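Local coordinates for myroilysin (Myroides profundi, PDB 5CZW), which probably acts as a zinc-dependent endopeptidase of the astacin family, here captured in its propeptide-inhibited form, at residues S101-Q106 with G144-H149. The protein carries 1 engineered substitution. Sequence-based numbering, arbitrary orientation.
Sequences SYLGTQ and GMIHEH. With ZN (zinc ion), chain B.
At the zinc site of this astacin-type metzincin, where helix 128-143 ends and the chain turns toward the third zinc histidine, Leu103 and Gly104 pack against Gly144, Met145 and Ile146. Gly144 is the glycine of the metzincin consensus HExxHxxGxxH, which runs here from His137 to His147. With no side chain on Gly104 or Gly144 the backbones can come close, Gly104 CA lying 3.9 Å from Gly144 CA. Gly144 closes the helix in a Schellman motif; at its phi of 112° a CB would run into the carbonyl O of the preceding residue, so the turn suits glycine.

Leu103 reaches across with both methyls. Its CG lies beside the backbone N, opposite the carbonyl carbon (chi1 -61°), and the branches then divide the work: CD2 makes a van der Waals contact with the carbonyl oxygen Met145 O at 3.5 Å, while CD1 packs methyl to methyl on Ile146 CG2 at 3.9 Å, the two side chains meeting at a slant. His141 is hydrogen-bonded to the backbone of Gly104 and, through ND1, to Met145 O, a bond that together with the zinc on NE2 sets the rotation of its ring.

Two residues past Met145, His147 NE2 binds the zinc at 2.1 Å, its ND1 hydrogen-bonded to Tyr187 OH, and His137, His141 and the propeptide Cys23 complete the metal site in the cysteine-switch state of the latent enzyme. The contact thus joins the loop between strands 100-101 and 117-118, at the edge of the sheet, to the C-terminal end of helix 128-143 and the loop leading toward helix 160-167.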
# COMPACT_ATOMS: atom_id res chain seq x y z
N SER A 101 3.01 1.41 0.89
CA SER A 101 4.36 1.16 0.31
C SER A 101 4.82 2.43 -0.40
O SER A 101 4.02 3.13 -1.05
CB SER A 101 4.34 0.03 -0.73
OG SER A 101 5.60 -0.20 -1.30
N TYR A 102 6.11 2.69 -0.30
CA TYR A 102 6.70 3.66 -1.19
C TYR A 102 6.56 3.20 -2.61
O TYR A 102 6.40 2.02 -2.90
CB TYR A 102 8.16 3.99 -0.78
CG TYR A 102 8.24 4.55 0.60
CD1 TYR A 102 7.94 5.92 0.83
CD2 TYR A 102 8.55 3.76 1.72
CE1 TYR A 102 7.94 6.42 2.09
CE2 TYR A 102 8.50 4.27 3.00
CZ TYR A 102 8.27 5.63 3.16
OH TYR A 102 8.26 6.18 4.42
N LEU A 103 6.62 4.13 -3.54
CA LEU A 103 6.45 3.79 -4.92
C LEU A 103 7.68 3.36 -5.69
O LEU A 103 8.57 4.11 -5.88
CB LEU A 103 5.91 4.99 -5.67
CG LEU A 103 4.57 5.48 -5.20
CD1 LEU A 103 4.07 6.63 -6.05
CD2 LEU A 103 3.53 4.38 -5.26
N GLY A 104 7.66 2.12 -6.17
CA GLY A 104 8.73 1.70 -7.04
C GLY A 104 10.11 1.82 -6.39
O GLY A 104 10.29 1.54 -5.21
N THR A 105 11.07 2.30 -7.20
CA THR A 105 12.40 2.47 -6.73
C THR A 105 12.56 3.53 -5.62
O THR A 105 13.67 3.61 -5.05
CB THR A 105 13.36 2.80 -7.88
OG1 THR A 105 12.90 3.97 -8.51
CG2 THR A 105 13.55 1.72 -8.84
N GLN A 106 11.47 4.19 -5.20
CA GLN A 106 11.57 5.07 -4.03
C GLN A 106 11.98 4.27 -2.78
O GLN A 106 12.50 4.80 -1.91
CB GLN A 106 10.31 5.93 -3.79
CG GLN A 106 10.17 7.02 -4.82
CD GLN A 106 9.38 8.22 -4.41
OE1 GLN A 106 9.91 9.32 -4.14
NE2 GLN A 106 8.11 8.07 -4.42
N GLY A 144 5.63 0.40 -8.78
CA GLY A 144 5.48 1.75 -9.24
C GLY A 144 4.11 2.21 -9.61
O GLY A 144 3.93 3.37 -10.09
N MET A 145 3.11 1.40 -9.37
CA MET A 145 1.77 1.82 -9.69
C MET A 145 1.19 2.77 -8.67
O MET A 145 1.46 2.64 -7.54
CB MET A 145 0.90 0.60 -9.83
CG MET A 145 1.26 -0.12 -11.14
SD MET A 145 0.16 -1.40 -11.61
CE MET A 145 -1.18 -0.48 -12.33
N ILE A 146 0.39 3.72 -9.15
CA ILE A 146 -0.34 4.63 -8.30
C ILE A 146 -1.80 4.17 -8.14
O ILE A 146 -2.24 3.24 -8.81
CB ILE A 146 -0.19 6.07 -8.85
CG1 ILE A 146 -0.93 6.18 -10.18
CG2 ILE A 146 1.29 6.46 -8.84
CD1 ILE A 146 -1.03 7.61 -10.73
N HIS A 147 -2.54 4.85 -7.25
CA HIS A 147 -3.90 4.59 -7.16
C HIS A 147 -4.73 4.90 -8.41
O HIS A 147 -4.60 5.96 -9.03
CB HIS A 147 -4.50 5.41 -6.02
CG HIS A 147 -4.17 4.84 -4.66
ND1 HIS A 147 -3.74 5.61 -3.61
CD2 HIS A 147 -4.07 3.55 -4.21
CE1 HIS A 147 -3.46 4.86 -2.58
NE2 HIS A 147 -3.75 3.64 -2.90
N GLU A 148 -5.67 4.04 -8.67
CA GLU A 148 -6.83 4.36 -9.57
C GLU A 148 -7.95 4.90 -8.72
O GLU A 148 -8.32 4.27 -7.75
CB GLU A 148 -7.32 3.09 -10.26
CG GLU A 148 -6.29 2.51 -11.25
CD GLU A 148 -6.13 3.39 -12.49
OE1 GLU A 148 -7.16 3.91 -13.08
OE2 GLU A 148 -4.95 3.67 -12.83
N HIS A 149 -8.43 6.10 -9.03
CA HIS A 149 -9.52 6.69 -8.23
C HIS A 149 -10.47 7.35 -9.22
O HIS A 149 -10.09 8.23 -9.93
CB HIS A 149 -8.96 7.71 -7.30
CG HIS A 149 -10.01 8.52 -6.65
ND1 HIS A 149 -10.89 8.00 -5.73
CD2 HIS A 149 -10.31 9.83 -6.76
CE1 HIS A 149 -11.72 8.95 -5.32
NE2 HIS A 149 -11.37 10.08 -5.93
ZN ZN B . -2.75 1.97 -2.22